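Bpsl2520 (Burkholderia pseudomallei K96243, PDB 6F03) is of unknown function but is a secreted, putatively exported antigen of the DUF2059 family, built almost wholly of helices and paired with a second copy in the assembly. Local coordinates at residues Pro56-Ala61 and Gln127-Ala132; Asp80-Asn85 and Ala95-Leu100; Lys43-Asp48 and Tyr137-Ile142. All blocks are in the same frame, centred on the assembly; numbering follows the deposited sequence.

Interaction 1 (Pro56-Ala61 and Gln127-Ala132)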
# COMPACT_ATOMS: atom_id res chain seq x y z
N PRO B 56 -4.60 -20.11 -0.73
CA PRO B 56 -3.97 -20.11 0.60
C PRO B 56 -2.71 -19.27 0.67
O PRO B 56 -2.42 -18.62 1.70
CB PRO B 56 -3.67 -21.59 0.86
CG PRO B 56 -4.70 -22.32 0.03
CD PRO B 56 -4.85 -21.48 -1.23
N LYS B 57 -1.93 -19.26 -0.40
CA LYS B 57 -0.76 -18.40 -0.43
C LYS B 57 -1.17 -16.94 -0.28
O LYS B 57 -0.53 -16.17 0.46
CB LYS B 57 0.00 -18.64 -1.72
CG LYS B 57 1.27 -17.88 -1.87
CD LYS B 57 1.75 -18.06 -3.29
CE LYS B 57 3.18 -17.62 -3.42
NZ LYS B 57 3.93 -18.52 -2.56
N LEU B 58 -2.27 -16.53 -0.94
CA LEU B 58 -2.73 -15.15 -0.82
C LEU B 58 -3.21 -14.82 0.60
O LEU B 58 -2.96 -13.72 1.10
CB LEU B 58 -3.86 -14.88 -1.82
CG LEU B 58 -3.59 -15.22 -3.29
CD1 LEU B 58 -4.85 -14.97 -4.15
CD2 LEU B 58 -2.39 -14.46 -3.84
N VAL B 59 -3.92 -15.74 1.25
CA VAL B 59 -4.29 -15.53 2.64
C VAL B 59 -3.05 -15.31 3.49
O VAL B 59 -2.98 -14.40 4.31
CB VAL B 59 -5.13 -16.71 3.16
CG1 VAL B 59 -5.23 -16.66 4.72
CG2 VAL B 59 -6.53 -16.68 2.53
N SER B 60 -2.03 -16.16 3.29
CA SER B 60 -0.80 -16.04 4.06
C SER B 60 -0.20 -14.65 3.94
O SER B 60 0.24 -14.06 4.94
CB SER B 60 0.19 -17.13 3.61
OG SER B 60 1.46 -16.93 4.18
N ALA B 61 -0.23 -14.07 2.73
CA ALA B 61 0.32 -12.73 2.54
C ALA B 61 -0.53 -11.66 3.21
O ALA B 61 -0.01 -10.61 3.59
CB ALA B 61 0.46 -12.41 1.06
N GLN B 127 -13.37 -17.62 3.67
CA GLN B 127 -14.75 -17.22 3.42
C GLN B 127 -14.83 -15.84 2.77
O GLN B 127 -15.68 -15.61 1.90
CB GLN B 127 -15.56 -17.24 4.72
CG GLN B 127 -17.00 -16.79 4.53
CD GLN B 127 -17.83 -17.81 3.76
OE1 GLN B 127 -18.26 -17.56 2.62
NE2 GLN B 127 -18.08 -18.97 4.38
N ALA B 128 -13.95 -14.92 3.15
CA ALA B 128 -13.96 -13.60 2.52
C ALA B 128 -13.62 -13.69 1.03
O ALA B 128 -14.18 -12.95 0.22
CB ALA B 128 -13.01 -12.65 3.25
N GLN B 129 -12.71 -14.60 0.65
CA GLN B 129 -12.41 -14.75 -0.77
C GLN B 129 -13.60 -15.30 -1.54
O GLN B 129 -13.92 -14.80 -2.63
CB GLN B 129 -11.17 -15.64 -0.96
CG GLN B 129 -9.86 -14.99 -0.49
CD GLN B 129 -8.68 -15.98 -0.47
OE1 GLN B 129 -8.83 -17.14 -0.08
NE2 GLN B 129 -7.50 -15.51 -0.91
N TYR B 130 -14.27 -16.33 -1.01
CA TYR B 130 -15.48 -16.81 -1.67
C TYR B 130 -16.47 -15.67 -1.89
O TYR B 130 -16.98 -15.47 -3.00
CB TYR B 130 -16.17 -17.91 -0.85
CG TYR B 130 -15.67 -19.31 -1.13
CD1 TYR B 130 -14.55 -19.84 -0.47
CD2 TYR B 130 -16.33 -20.12 -2.05
CE1 TYR B 130 -14.09 -21.14 -0.72
CE2 TYR B 130 -15.89 -21.41 -2.32
CZ TYR B 130 -14.77 -21.91 -1.66
OH TYR B 130 -14.35 -23.20 -1.94
N ASP B 131 -16.75 -14.92 -0.81
CA ASP B 131 -17.74 -13.85 -0.88
C ASP B 131 -17.33 -12.76 -1.86
O ASP B 131 -18.15 -12.30 -2.67
CB ASP B 131 -17.97 -13.26 0.52
CG ASP B 131 -18.68 -14.24 1.47
OD1 ASP B 131 -19.35 -15.17 0.96
OD2 ASP B 131 -18.55 -14.08 2.72
N ALA B 132 -16.05 -12.37 -1.85
CA ALA B 132 -15.63 -11.35 -2.80
C ALA B 132 -15.79 -11.82 -4.26
O ALA B 132 -16.25 -11.06 -5.11
CB ALA B 132 -14.18 -10.95 -2.53
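Gln129 spans the gap between helix 55-84 and helix 119-136 and lays its carboxamide under Val59. The two helices stay well apart, 8.8 Å between Val59 CA and Gln129 CA, and the long side chain bridges that distance. Its CG stands anti to the carbonyl carbon (chi1 -69°), and the chain then runs extended to CD, which carries the amide up to the other helix. Val59 turns CG2 beside its own backbone N, anti to its carbonyl carbon, and this methyl rests above the amide plane, over the outer end of the group between OE1 and NE2. It is nearest Gln129 OE1, at 3.5 Å, and lies 3.8 Å from Gln129 CD. Leu58 meets the nitrogen: its CB is 3.8 Å from Gln129 NE2. Leu58 also packs on Ile53. Around the contact, Leu50 of helix 40-52 touches Gln129, and Val168 of the second subunit packs against Gln129 and its neighbours Ala128 and Ala132, so this stretch of helix 119-136 lies at the interface with the second subunit. Only 114 Å² is buried between the segments. Both partners of the amide are hydrocarbon, so the two segments meet here through van der Waals contacts between apolar groups and a carboxamide, whose polar atoms receive no hydrogen bond from 56-61.

Interaction 2 (Asp80-Asn85 and Ala95-Leu100)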
# COMPACT_ATOMS: atom_id res chain seq x y z
N ASP B 80 -0.60 6.04 23.71
CA ASP B 80 -1.96 6.25 24.22
C ASP B 80 -2.14 5.68 25.63
O ASP B 80 -2.79 6.30 26.47
CB ASP B 80 -3.02 5.66 23.28
CG ASP B 80 -3.29 6.52 22.05
OD1 ASP B 80 -2.87 7.70 22.02
OD2 ASP B 80 -3.99 6.04 21.15
N ALA B 81 -1.63 4.47 25.88
CA ALA B 81 -1.77 3.90 27.21
C ALA B 81 -1.07 4.75 28.26
O ALA B 81 -1.53 4.83 29.41
CB ALA B 81 -1.23 2.47 27.24
N LEU B 82 0.06 5.36 27.89
CA LEU B 82 0.78 6.22 28.82
C LEU B 82 0.02 7.52 29.04
O LEU B 82 -0.12 7.98 30.19
CB LEU B 82 2.18 6.50 28.28
CG LEU B 82 3.07 7.40 29.14
CD1 LEU B 82 3.37 6.71 30.46
CD2 LEU B 82 4.34 7.79 28.39
N SER B 83 -0.49 8.12 27.97
CA SER B 83 -1.24 9.37 28.10
C SER B 83 -2.51 9.17 28.91
O SER B 83 -2.91 10.05 29.68
CB SER B 83 -1.56 9.93 26.73
OG SER B 83 -2.58 10.92 26.83
N GLU B 84 -3.15 8.02 28.77
CA GLU B 84 -4.44 7.82 29.42
C GLU B 84 -4.34 7.11 30.76
O GLU B 84 -5.37 6.97 31.44
CB GLU B 84 -5.39 7.06 28.48
CG GLU B 84 -5.87 7.97 27.35
CD GLU B 84 -6.56 7.24 26.20
OE1 GLU B 84 -6.82 6.02 26.31
OE2 GLU B 84 -6.85 7.92 25.18
N ASN B 85 -3.16 6.64 31.14
CA ASN B 85 -3.00 6.04 32.45
C ASN B 85 -3.39 7.04 33.54
O ASN B 85 -3.12 8.25 33.43
CB ASN B 85 -1.56 5.56 32.66
CG ASN B 85 -1.22 5.39 34.12
OD1 ASN B 85 -0.95 6.36 34.82
ND2 ASN B 85 -1.31 4.15 34.61
N ALA B 95 9.38 10.62 32.81
CA ALA B 95 10.56 9.85 33.20
C ALA B 95 10.47 8.38 32.81
O ALA B 95 11.51 7.71 32.72
CB ALA B 95 10.78 9.97 34.70
N ALA B 96 9.26 7.85 32.58
CA ALA B 96 9.10 6.45 32.23
C ALA B 96 9.36 6.20 30.75
O ALA B 96 9.59 5.05 30.35
CB ALA B 96 7.69 5.96 32.60
N VAL B 97 9.33 7.26 29.93
CA VAL B 97 9.53 7.10 28.49
C VAL B 97 10.80 6.34 28.17
O VAL B 97 10.75 5.41 27.35
CB VAL B 97 9.48 8.49 27.80
CG1 VAL B 97 10.02 8.38 26.40
CG2 VAL B 97 8.05 9.03 27.82
N PRO B 98 11.96 6.66 28.75
CA PRO B 98 13.20 5.97 28.34
C PRO B 98 13.14 4.46 28.51
O PRO B 98 13.54 3.73 27.60
CB PRO B 98 14.26 6.60 29.26
CG PRO B 98 13.72 7.95 29.60
CD PRO B 98 12.23 7.77 29.68
N THR B 99 12.64 3.98 29.65
CA THR B 99 12.58 2.54 29.88
C THR B 99 11.46 1.88 29.08
O THR B 99 11.59 0.72 28.67
CB THR B 99 12.41 2.24 31.36
OG1 THR B 99 12.43 0.82 31.55
CG2 THR B 99 11.08 2.79 31.87
N LEU B 100 10.34 2.57 28.88
CA LEU B 100 9.29 2.00 28.05
C LEU B 100 9.76 1.85 26.62
O LEU B 100 9.55 0.81 26.00
CB LEU B 100 8.03 2.87 28.13
CG LEU B 100 7.24 2.79 29.44
CD1 LEU B 100 6.10 3.80 29.44
CD2 LEU B 100 6.72 1.39 29.71
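Leu82 pushes its forked end into the face of helix 90-111 and divides its two methyls between Val97 and Leu100. CG is anti to the backbone N (chi1 -180°), which carries the side chain straight out from helix 55-84 and sets the fork across the gap. One prong, Leu82 CD2, lies 4.0 Å from Val97 CG2; the two side chains meet at about a right angle. The other prong, Leu82 CD1, lies 4.1 Å from Leu100 CD1, at an oblique slant. Leu100 keeps CG beside its backbone N (chi1 -73°), so its end points back at Leu82 from one turn further along the helix. Val97 and Leu100, three residues apart, thus each take one methyl of Leu82 at ordinary van der Waals distance. Leu82 supplies about half of the 117 Å² buried here. The receiving helix is kinked within the segment: Pro98 has no N-H to give to the turn before, and Thr99 N also lacks such a bond, but Leu100 N returns to Ala96 O at 3.0 Å. The contact closes a helical hairpin in which helix 90-111 runs back roughly against helix 55-84, at a marked slant, after a short turn. Within that turn Asn85 OD1 accepts from the backbone N of Thr87 and Leu88, the first being an Asx turn; from helix 90-111, Lys93 NZ bonds Asn85 O. The hairpin tip also leans on the second subunit: Glu84 forms a salt bridge with Arg185 of that chain, Ala81 packs on its Asp189 and Ala96 on its Val195. The methyl cluster therefore lies between two adjacent helices of one chain, with the C-terminal part of the other copy running alongside both.

Interaction 3 (Lys43-Asp48 and Tyr137-Ile142)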
# COMPACT_ATOMS: atom_id res chain seq x y z
N LYS B 43 -20.59 -21.97 -5.93
CA LYS B 43 -19.60 -22.30 -4.90
C LYS B 43 -18.56 -23.28 -5.44
O LYS B 43 -17.35 -23.08 -5.26
CB LYS B 43 -20.30 -22.88 -3.67
CG LYS B 43 -19.34 -23.17 -2.49
CD LYS B 43 -20.06 -23.74 -1.27
CE LYS B 43 -19.08 -24.24 -0.19
NZ LYS B 43 -18.23 -23.18 0.42
N ALA B 44 -19.01 -24.35 -6.10
CA ALA B 44 -18.06 -25.33 -6.63
C ALA B 44 -17.16 -24.71 -7.68
O ALA B 44 -15.99 -25.08 -7.78
CB ALA B 44 -18.81 -26.53 -7.20
N ALA B 45 -17.66 -23.76 -8.47
CA ALA B 45 -16.80 -23.12 -9.45
C ALA B 45 -15.75 -22.26 -8.76
O ALA B 45 -14.57 -22.27 -9.13
CB ALA B 45 -17.64 -22.28 -10.42
N ILE B 46 -16.15 -21.53 -7.71
CA ILE B 46 -15.20 -20.69 -7.00
C ILE B 46 -14.15 -21.55 -6.30
O ILE B 46 -12.96 -21.20 -6.27
CB ILE B 46 -15.92 -19.77 -6.02
CG1 ILE B 46 -16.70 -18.70 -6.80
CG2 ILE B 46 -14.93 -19.15 -5.07
CD1 ILE B 46 -17.73 -17.90 -5.98
N LYS B 47 -14.56 -22.67 -5.73
CA LYS B 47 -13.58 -23.55 -5.11
C LYS B 47 -12.50 -23.96 -6.11
O LYS B 47 -11.31 -23.98 -5.77
CB LYS B 47 -14.29 -24.77 -4.51
CG LYS B 47 -13.35 -25.80 -3.88
CD LYS B 47 -14.15 -27.01 -3.45
CE LYS B 47 -13.26 -28.09 -2.88
NZ LYS B 47 -13.91 -29.42 -3.09
N ASP B 48 -12.88 -24.29 -7.35
CA ASP B 48 -11.86 -24.59 -8.36
C ASP B 48 -11.03 -23.36 -8.72
O ASP B 48 -9.81 -23.48 -8.93
CB ASP B 48 -12.50 -25.20 -9.61
CG ASP B 48 -12.92 -26.65 -9.39
OD1 ASP B 48 -12.51 -27.24 -8.35
OD2 ASP B 48 -13.63 -27.21 -10.25
N TYR B 137 -18.33 -11.50 -9.75
CA TYR B 137 -18.24 -12.32 -10.95
C TYR B 137 -19.43 -13.26 -11.03
O TYR B 137 -19.91 -13.76 -10.01
CB TYR B 137 -16.95 -13.15 -10.98
CG TYR B 137 -15.66 -12.39 -11.20
CD1 TYR B 137 -15.37 -11.77 -12.41
CD2 TYR B 137 -14.70 -12.33 -10.22
CE1 TYR B 137 -14.17 -11.09 -12.62
CE2 TYR B 137 -13.50 -11.67 -10.41
CZ TYR B 137 -13.22 -11.06 -11.60
OH TYR B 137 -11.99 -10.42 -11.77
N SER B 138 -19.89 -13.51 -12.25
CA SER B 138 -20.89 -14.53 -12.44
C SER B 138 -20.23 -15.91 -12.46
O SER B 138 -19.02 -16.05 -12.63
CB SER B 138 -21.66 -14.29 -13.75
OG SER B 138 -20.84 -14.58 -14.88
N THR B 139 -21.06 -16.95 -12.29
CA THR B 139 -20.58 -18.33 -12.36
C THR B 139 -19.85 -18.61 -13.67
O THR B 139 -18.81 -19.27 -13.68
CB THR B 139 -21.75 -19.30 -12.21
OG1 THR B 139 -22.45 -19.03 -10.99
CG2 THR B 139 -21.25 -20.72 -12.15
N SER B 140 -20.37 -18.12 -14.78
CA SER B 140 -19.70 -18.38 -16.05
C SER B 140 -18.38 -17.61 -16.14
O SER B 140 -17.41 -18.11 -16.73
CB SER B 140 -20.65 -18.03 -17.21
OG SER B 140 -20.00 -18.16 -18.46
N GLU B 141 -18.31 -16.41 -15.57
CA GLU B 141 -17.04 -15.68 -15.57
C GLU B 141 -16.01 -16.36 -14.68
O GLU B 141 -14.82 -16.40 -15.00
CB GLU B 141 -17.25 -14.23 -15.13
CG GLU B 141 -18.01 -13.38 -16.16
CD GLU B 141 -18.58 -12.09 -15.58
OE1 GLU B 141 -18.64 -11.96 -14.33
OE2 GLU B 141 -18.98 -11.20 -16.36
N ILE B 142 -16.45 -16.89 -13.54
CA ILE B 142 -15.54 -17.65 -12.69
C ILE B 142 -14.97 -18.86 -13.43
O ILE B 142 -13.79 -19.21 -13.27
CB ILE B 142 -16.26 -18.03 -11.38
CG1 ILE B 142 -16.51 -16.75 -10.57
CG2 ILE B 142 -15.45 -19.03 -10.58
CD1 ILE B 142 -17.60 -16.88 -9.53
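Ile46 and Ile142 share one conformation, CG1 anti to the carbonyl carbon (chi1 -70° and -68°) with CD1 extended beyond it, and so each sends its longer branch toward the other. Ile142 CD1 comes to rest alongside Ile46 CG1 at 3.4 Å, tighter than usual for two carbons, and lies 3.7 Å from Ile46 CD1. Its shorter branch, Ile142 CG2, also lies over the backbone at Ala45, 3.7 Å from Ala45 O and 3.9 Å from Ala45 CB. The small alanine is consistent with the close approach, 6.5 Å between Ile46 CA and Ile142 CA. Thr139 CG2 lies 4.3 Å from Ala45 CB. This is the N-terminal turn of helix 139-150, begun by a capping box: Ser138 OG accepts from Glu141 N at 3.2 Å, and Ser138 N gives a nearly straight bond (171°) to Glu141 OE1 at 2.9 Å, reaching it from above the carboxylate plane. OE1 also lies in plane at the edge of the Tyr137 ring and pairs with Lys156 of the second subunit, while Tyr137 OH bonds Gln161 of that chain. Ile46 also packs on Tyr130 and Ala134 of helix 119-136, and Lys42 NZ bonds Tyr137 O.

How the interactions relate
From the N terminus, helix 40-52 opens the outermost loop, which interaction 3 closes at the start of helix 139-150. Inside it, interaction 1 joins the first turns of helix 55-84 to helix 119-136, and inside that again interaction 2 closes the short hairpin between the far end of helix 55-84 and helix 90-111. The three loops are nested and none cross. Interactions 1 and 3, with centres 15 Å apart, touch through Tyr130, which packs on Ile46 and makes a cation-pi contact with Lys43. Interaction 2 lies about 38 Å from interaction 1, centre to centre, with helix 55-84 as the rod between them. All three touch the second subunit.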